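Local coordinates for Fe(2+) transporter FeoB (Escherichia coli, PDB 3I8S), which takes up ferrous iron in a GTP-driven system, probably coupling GTP binding to channel opening, and is represented here by its cytosolic GTP-binding domain, at residues A[112-117]-A[164-169]; A[131-136]-A[256-261]; A[175-180]-A[245-250]. All blocks are in the same frame, centred on the assembly; numbering follows the deposited sequence.

The three contacts have centres 20 to 24 Å apart. Interaction 1 holds the loop after helix 154-164 against the start of strand 115-120 in the central sheet of the G domain. Interactions 2 and 3 both use helix 240-259, their nearest atoms about 7 Å apart; interaction 2 joins the end of that helix to the G domain, while interaction 3 packs its middle against the loop leading into helix 179-191 and is nested, along the sequence, within interaction 2. In this nucleotide-free structure interaction 2 lies nearest the GTP-binding residues, Ile-132 being about 6 Å from Leu-122 (side chains); Ile-113 of interaction 1 is about 9 Å from Leu-57, a predicted one. Interaction 3 is remote from them.

Interaction 1: residues A[112-117]-A[164-169]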
# COMPACT_ATOMS: atom_id res chain seq x y z
N GLY A 112 2.26 7.94 -0.75
CA GLY A 112 1.40 8.99 -1.22
C GLY A 112 0.67 8.67 -2.51
O GLY A 112 0.12 9.57 -3.14
N ILE A 113 0.65 7.40 -2.92
CA ILE A 113 -0.02 7.05 -4.18
C ILE A 113 -1.54 7.03 -3.91
O ILE A 113 -1.94 6.50 -2.87
CB ILE A 113 0.31 5.62 -4.72
CG1 ILE A 113 1.78 5.21 -4.52
CG2 ILE A 113 -0.17 5.51 -6.17
CD1 ILE A 113 2.75 6.04 -5.20
N PRO A 114 -2.38 7.65 -4.79
CA PRO A 114 -3.83 7.62 -4.56
C PRO A 114 -4.31 6.17 -4.40
O PRO A 114 -3.96 5.33 -5.21
CB PRO A 114 -4.40 8.24 -5.81
CG PRO A 114 -3.35 9.18 -6.22
CD PRO A 114 -2.09 8.45 -5.99
N CYS A 115 -5.06 5.91 -3.32
CA CYS A 115 -5.53 4.57 -2.96
C CYS A 115 -7.02 4.58 -2.70
O CYS A 115 -7.61 5.60 -2.29
CB CYS A 115 -4.84 4.08 -1.67
SG CYS A 115 -3.12 3.61 -1.83
N ILE A 116 -7.64 3.44 -3.00
CA ILE A 116 -8.95 3.10 -2.52
C ILE A 116 -8.78 1.78 -1.79
O ILE A 116 -8.23 0.83 -2.37
CB ILE A 116 -9.94 2.90 -3.68
CG1 ILE A 116 -10.18 4.24 -4.42
CG2 ILE A 116 -11.27 2.34 -3.11
CD1 ILE A 116 -10.76 4.05 -5.77
N VAL A 117 -9.21 1.69 -0.53
CA VAL A 117 -9.23 0.38 0.15
C VAL A 117 -10.51 -0.35 -0.18
O VAL A 117 -11.64 0.18 0.02
CB VAL A 117 -9.04 0.48 1.68
CG1 VAL A 117 -9.38 -0.81 2.39
CG2 VAL A 117 -7.66 1.00 2.00
N ASP A 164 -14.49 6.48 -9.98
CA ASP A 164 -14.91 7.71 -10.69
C ASP A 164 -14.75 9.01 -9.87
O ASP A 164 -14.87 10.14 -10.37
CB ASP A 164 -16.32 7.57 -11.24
CG ASP A 164 -16.39 6.69 -12.47
OD1 ASP A 164 -17.50 6.32 -12.86
OD2 ASP A 164 -15.34 6.40 -13.07
N ARG A 165 -14.54 8.84 -8.58
CA ARG A 165 -14.29 9.93 -7.69
C ARG A 165 -12.87 9.98 -7.10
O ARG A 165 -12.63 10.74 -6.15
CB ARG A 165 -15.27 9.79 -6.55
CG ARG A 165 -16.67 10.01 -6.98
CD ARG A 165 -17.59 9.91 -5.78
NE ARG A 165 -18.90 10.35 -6.18
CZ ARG A 165 -20.00 10.19 -5.47
NH1 ARG A 165 -19.96 9.58 -4.29
NH2 ARG A 165 -21.13 10.61 -5.96
N TYR A 166 -11.93 9.26 -7.68
CA TYR A 166 -10.67 9.10 -6.94
C TYR A 166 -9.91 10.43 -6.90
O TYR A 166 -10.04 11.29 -7.74
CB TYR A 166 -9.81 7.97 -7.46
CG TYR A 166 -8.84 8.40 -8.49
CD1 TYR A 166 -9.21 8.49 -9.82
CD2 TYR A 166 -7.54 8.77 -8.13
CE1 TYR A 166 -8.31 8.91 -10.78
CE2 TYR A 166 -6.62 9.17 -9.09
CZ TYR A 166 -7.02 9.25 -10.42
OH TYR A 166 -6.12 9.66 -11.38
N LYS A 167 -9.18 10.59 -5.80
CA LYS A 167 -8.51 11.82 -5.45
C LYS A 167 -7.26 11.50 -4.66
O LYS A 167 -7.05 10.36 -4.27
CB LYS A 167 -9.45 12.68 -4.59
CG LYS A 167 -9.94 11.88 -3.35
CD LYS A 167 -10.95 12.59 -2.47
CE LYS A 167 -11.56 11.58 -1.47
NZ LYS A 167 -12.66 12.27 -0.75
N ALA A 168 -6.48 12.53 -4.35
CA ALA A 168 -5.32 12.33 -3.54
C ALA A 168 -5.78 11.88 -2.14
O ALA A 168 -6.82 12.34 -1.64
CB ALA A 168 -4.52 13.61 -3.46
N ASN A 169 -4.98 11.04 -1.51
CA ASN A 169 -5.22 10.67 -0.13
C ASN A 169 -5.07 11.91 0.73
O ASN A 169 -4.34 12.84 0.38
CB ASN A 169 -4.23 9.65 0.32
CG ASN A 169 -4.10 8.48 -0.66
OD1 ASN A 169 -5.04 8.13 -1.36
ND2 ASN A 169 -2.93 7.92 -0.73
O HOH W 1 -2.38 10.81 -3.04
O HOH W 2 -9.10 7.90 -4.11
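Asn-169 grips the backbone on both sides of Pro-114 with the two ends of its carboxamide. ND2 donates to the carbonyl O of Ile-113 across 2.8 Å, arriving above the carbonyl plane (53° out of it) and not on a lone pair. OD1 accepts from the backbone N of Cys-115 at 3.0 Å; this N-H lies in the plane of the side-chain carbonyl and uses a lone pair. What brings the amide here is the first torsion of Asn-169, which places CG beside its own backbone N (chi1 -49°). Between the two bonds, CA of Pro-114 lies 3.5 Å from OD1. Farther along, Pro-114 CB abuts the edge of the Tyr-166 ring, 3.9 Å from CD2 in one of two conformers of the tyrosine. A water bridges the backbones, donating to Gly-112 O at 2.8 Å and accepting from Asn-169 N at 3.0 Å.

Gly-112, with phi 82°, closes helix 98-111 in a Schellman motif, which turns the chain toward the strand. Leu-109 of the same helix touches Asn-169, and Leu-88 touches Tyr-166. Pro-114 is also backbone-bonded to Leu-89 of strand 88-94, the parallel neighbour of strand 115-120. With an alanine in place of Asn-169, Ile-113 O and Cys-115 N would probably lose these mates, and the loop would be less firmly tied to the strand entry. Because one end of the amide must donate and the other accept, the pair of bonds fixes its flip, and one side chain supplies both a donor and an acceptor to the backbone flanking Pro-114.

Interaction 2: residues A[131-136]-A[256-261]; sequences RIEIDA and CDVVSN
Val-259 and Ile-132 form the tight centre of this contact, their branches crossing with Ile-132 CG2 only 3.5 Å from Val-259 CG1. In Val-259 that branch is anti to the backbone N (chi1 158°), which turns it to Ile-132 and leaves CG2 to rest against the CB of Ala-136 at 3.9 Å. On the same side, Ile-132 CD1 covers Ser-260 CB, also at 3.9 Å. The carbonyl O of Val-259 takes a hydrogen bond from Glu-133 N at 2.8 Å, nearly straight (170°) and in the carbonyl plane, and a weaker CA-H...O contact from Ile-132 CA at 3.3 Å. Leu-98 of helix 98-111 touches both Ile-132 and Val-259, and the two are buried.

Here the chain makes a two-stranded antiparallel sheet between strands 130-132 and 260-262, joining the G domain to the segment that follows helix 240-259. Arg-131 and Asn-261 are its hydrogen-bonded pair, with Arg-131 N to Asn-261 O and Asn-261 N to Arg-131 O both at 3.0 Å; Ile-132 and Ser-260 are a non-hydrogen-bonded pair. Each strand abuts a helix: Glu-133 is the N-cap residue of helix 134-141, and Ser-260 is the first residue to leave helix 240-259.

The other face of the ribbon is looser. Arg-131 and Asn-261 are exposed, and the end of Arg-131 leads away, its guanidinium edge lying near CA of Glu-133. Asn-261 turns back to its own segment, where ND2 donates to Val-258 O at 3.0 Å from above the carbonyl plane. At the partly exposed rim, the extended Glu-133 side chain crosses Val-258 only loosely.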
# COMPACT_ATOMS: atom_id res chain seq x y z
N ARG A 131 -16.84 -6.41 14.05
CA ARG A 131 -17.40 -5.36 13.19
C ARG A 131 -16.33 -4.29 12.99
O ARG A 131 -15.62 -3.93 13.94
CB ARG A 131 -18.65 -4.72 13.81
CG ARG A 131 -19.37 -3.71 12.85
CD ARG A 131 -20.47 -2.84 13.54
NE ARG A 131 -21.34 -2.13 12.57
CZ ARG A 131 -20.98 -1.06 11.84
NH1 ARG A 131 -19.76 -0.53 11.95
NH2 ARG A 131 -21.85 -0.51 10.99
N ILE A 132 -16.20 -3.84 11.75
CA ILE A 132 -15.28 -2.76 11.38
C ILE A 132 -16.07 -1.45 11.19
O ILE A 132 -17.06 -1.40 10.42
CB ILE A 132 -14.52 -3.05 10.07
CG1 ILE A 132 -13.73 -4.38 10.17
CG2 ILE A 132 -13.55 -1.93 9.74
CD1 ILE A 132 -12.82 -4.47 11.33
N GLU A 133 -15.63 -0.40 11.90
CA GLU A 133 -16.17 0.93 11.71
C GLU A 133 -15.54 1.55 10.48
O GLU A 133 -14.39 2.03 10.51
CB GLU A 133 -15.84 1.81 12.88
CG GLU A 133 -16.69 1.61 14.07
CD GLU A 133 -16.64 2.84 14.94
OE1 GLU A 133 -15.54 3.44 15.01
OE2 GLU A 133 -17.69 3.23 15.52
N ILE A 134 -16.27 1.51 9.38
CA ILE A 134 -15.66 1.79 8.08
C ILE A 134 -15.21 3.26 7.96
O ILE A 134 -14.08 3.57 7.52
CB ILE A 134 -16.62 1.38 6.95
CG1 ILE A 134 -16.66 -0.15 6.84
CG2 ILE A 134 -16.20 1.95 5.62
CD1 ILE A 134 -17.98 -0.61 6.35
N ASP A 135 -16.09 4.17 8.35
CA ASP A 135 -15.73 5.59 8.26
C ASP A 135 -14.64 6.02 9.22
O ASP A 135 -13.80 6.86 8.87
CB ASP A 135 -16.95 6.48 8.42
CG ASP A 135 -17.26 7.19 7.15
OD1 ASP A 135 -16.89 6.58 6.11
OD2 ASP A 135 -17.78 8.33 7.19
N ALA A 136 -14.63 5.44 10.42
CA ALA A 136 -13.54 5.63 11.34
C ALA A 136 -12.18 5.19 10.72
O ALA A 136 -11.16 5.86 10.86
CB ALA A 136 -13.79 4.86 12.65
N CYS A 256 -6.63 0.11 14.93
CA CYS A 256 -7.42 -1.05 15.13
C CYS A 256 -8.19 -1.05 16.43
O CYS A 256 -9.29 -1.60 16.49
CB CYS A 256 -6.59 -2.30 14.99
SG CYS A 256 -6.13 -2.55 13.31
N ASP A 257 -7.65 -0.42 17.46
CA ASP A 257 -8.34 -0.27 18.73
C ASP A 257 -9.67 0.47 18.59
O ASP A 257 -10.59 0.17 19.30
CB ASP A 257 -7.50 0.50 19.76
CG ASP A 257 -6.41 -0.35 20.40
OD1 ASP A 257 -6.39 -1.58 20.16
OD2 ASP A 257 -5.58 0.24 21.15
N VAL A 258 -9.72 1.44 17.69
CA VAL A 258 -10.93 2.22 17.43
C VAL A 258 -11.87 1.53 16.45
O VAL A 258 -13.08 1.47 16.66
CB VAL A 258 -10.54 3.61 16.86
CG1 VAL A 258 -11.78 4.38 16.45
CG2 VAL A 258 -9.72 4.42 17.91
N VAL A 259 -11.28 1.04 15.38
CA VAL A 259 -11.99 0.58 14.19
C VAL A 259 -12.59 -0.83 14.28
O VAL A 259 -13.63 -1.09 13.68
CB VAL A 259 -11.01 0.72 13.00
CG1 VAL A 259 -11.35 -0.13 11.83
CG2 VAL A 259 -10.87 2.25 12.68
N SER A 260 -11.91 -1.72 15.00
CA SER A 260 -12.33 -3.11 15.11
C SER A 260 -12.90 -3.34 16.49
O SER A 260 -12.22 -3.09 17.49
CB SER A 260 -11.16 -4.04 14.83
OG SER A 260 -11.57 -5.40 14.93
N ASN A 261 -14.16 -3.75 16.54
CA ASN A 261 -14.92 -3.90 17.77
C ASN A 261 -15.50 -5.29 17.84
O ASN A 261 -15.66 -5.94 16.81
CB ASN A 261 -16.12 -2.94 17.77
CG ASN A 261 -15.74 -1.47 17.91
OD1 ASN A 261 -16.42 -0.74 18.62
ND2 ASN A 261 -14.71 -1.03 17.20

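Interaction 3: residues A[175-180]-A[245-250]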
# COMPACT_ATOMS: atom_id res chain seq x y z
N VAL A 175 1.96 7.44 10.60
CA VAL A 175 2.97 6.93 11.50
C VAL A 175 3.70 8.11 12.10
O VAL A 175 4.02 9.09 11.42
CB VAL A 175 3.93 5.95 10.78
CG1 VAL A 175 4.96 5.43 11.76
CG2 VAL A 175 3.11 4.81 10.19
N HIS A 176 3.94 8.03 13.40
CA HIS A 176 4.63 9.10 14.11
C HIS A 176 6.04 8.67 14.44
O HIS A 176 6.33 8.18 15.54
CB HIS A 176 3.88 9.52 15.39
CG HIS A 176 4.34 10.85 15.91
ND1 HIS A 176 3.80 12.04 15.49
CD2 HIS A 176 5.32 11.17 16.78
CE1 HIS A 176 4.42 13.04 16.08
NE2 HIS A 176 5.35 12.54 16.88
N TYR A 177 6.94 8.87 13.48
CA TYR A 177 8.33 8.52 13.66
C TYR A 177 9.07 9.52 14.53
O TYR A 177 8.79 10.73 14.48
CB TYR A 177 9.05 8.48 12.32
CG TYR A 177 8.51 7.49 11.33
CD1 TYR A 177 7.72 7.89 10.26
CD2 TYR A 177 8.75 6.12 11.49
CE1 TYR A 177 7.24 6.95 9.34
CE2 TYR A 177 8.29 5.19 10.59
CZ TYR A 177 7.53 5.63 9.51
OH TYR A 177 7.10 4.69 8.64
N ALA A 178 10.05 9.01 15.29
CA ALA A 178 10.96 9.84 16.10
C ALA A 178 11.65 10.88 15.22
O ALA A 178 12.03 10.56 14.07
CB ALA A 178 12.00 8.96 16.84
N GLN A 179 11.76 12.12 15.70
CA GLN A 179 12.26 13.23 14.84
C GLN A 179 13.67 12.96 14.25
O GLN A 179 13.93 13.33 13.10
CB GLN A 179 12.26 14.57 15.57
CG GLN A 179 12.47 15.79 14.63
CD GLN A 179 11.35 15.94 13.61
OE1 GLN A 179 10.18 15.97 13.98
NE2 GLN A 179 11.70 16.01 12.31
N PRO A 180 14.58 12.33 15.01
CA PRO A 180 15.87 12.09 14.34
C PRO A 180 15.74 11.20 13.08
O PRO A 180 16.43 11.44 12.09
CB PRO A 180 16.71 11.42 15.45
CG PRO A 180 16.09 11.84 16.69
CD PRO A 180 14.62 11.87 16.40
N ALA A 245 10.11 0.37 12.66
CA ALA A 245 9.09 -0.69 12.64
C ALA A 245 8.06 -0.50 13.74
O ALA A 245 6.85 -0.63 13.48
CB ALA A 245 9.75 -2.08 12.72
N ASP A 246 8.53 -0.16 14.95
CA ASP A 246 7.67 -0.04 16.12
C ASP A 246 6.67 1.12 15.93
O ASP A 246 5.50 0.99 16.26
CB ASP A 246 8.51 0.13 17.41
CG ASP A 246 9.02 -1.21 18.00
OD1 ASP A 246 8.48 -2.29 17.65
OD2 ASP A 246 9.96 -1.20 18.84
N ALA A 247 7.14 2.23 15.35
CA ALA A 247 6.24 3.37 15.04
C ALA A 247 5.08 2.88 14.15
O ALA A 247 3.92 3.22 14.39
CB ALA A 247 7.00 4.52 14.35
N ARG A 248 5.40 2.07 13.15
CA ARG A 248 4.37 1.54 12.23
C ARG A 248 3.37 0.67 12.95
O ARG A 248 2.17 0.89 12.84
CB ARG A 248 5.00 0.80 11.05
CG ARG A 248 5.75 1.73 10.16
CD ARG A 248 6.67 0.99 9.16
NE ARG A 248 7.41 1.95 8.38
CZ ARG A 248 8.40 1.61 7.55
NH1 ARG A 248 8.74 0.34 7.42
NH2 ARG A 248 9.03 2.54 6.85
N TYR A 249 3.85 -0.28 13.73
CA TYR A 249 2.95 -1.15 14.44
C TYR A 249 2.12 -0.38 15.49
O TYR A 249 0.93 -0.67 15.69
CB TYR A 249 3.72 -2.34 15.00
CG TYR A 249 4.17 -3.31 13.86
CD1 TYR A 249 3.22 -4.03 13.13
CD2 TYR A 249 5.50 -3.47 13.52
CE1 TYR A 249 3.60 -4.93 12.10
CE2 TYR A 249 5.90 -4.37 12.50
CZ TYR A 249 4.94 -5.10 11.79
OH TYR A 249 5.33 -5.99 10.76
N GLN A 250 2.72 0.61 16.15
CA GLN A 250 1.98 1.43 17.13
C GLN A 250 0.80 2.11 16.45
O GLN A 250 -0.33 2.15 16.97
CB GLN A 250 2.87 2.54 17.72
CG GLN A 250 2.13 3.37 18.80
CD GLN A 250 2.80 4.70 19.14
OE1 GLN A 250 2.59 5.26 20.22
NE2 GLN A 250 3.58 5.23 18.22
O HOH W 3 3.20 5.77 15.17
O HOH W 4 5.55 6.91 17.53
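Val-175, Tyr-177 and Ala-247 supply the apolar part. Val-175 CG1 is 3.4 Å from Ala-247 CB, tighter than usual van der Waals contact, and it also lies over one face of the Tyr-177 ring, offset toward the rim. Ala-247 CB meets the ring obliquely, 3.7 Å from CD2. The small side chain of Ala-247 probably lets the loop come this close to helix 240-259.

The polar part centres on Tyr-177 OH. Arg-248, extended from CG to NE, brings NE to the hydroxyl at 2.8 Å in a nearly straight bond (169°) that lies in the guanidinium plane; NH2 adds a weak one at 3.4 Å. The guanidinium stands almost perpendicular to the ring, 81° between planes, and comes at the ring's edge. The hydroxyl also bonds to Glu-110 OE2, while Arg-248 NH1 forms a salt bridge with Glu-210 and a hydrogen bond to Tyr-103 OH, and NH2 bonds to Gln-207, so the guanidinium is held at several points and its charge is probably well compensated.

A water bridges the backbones, accepting from His-176 N at 3.0 Å and donating to Ala-247 O at 2.8 Å.

Together these interactions make a contact within the FeoB cytosolic helical domain, where helix 240-259 receives the loop before helix 179-191, beside helix 98-111 of the G domain.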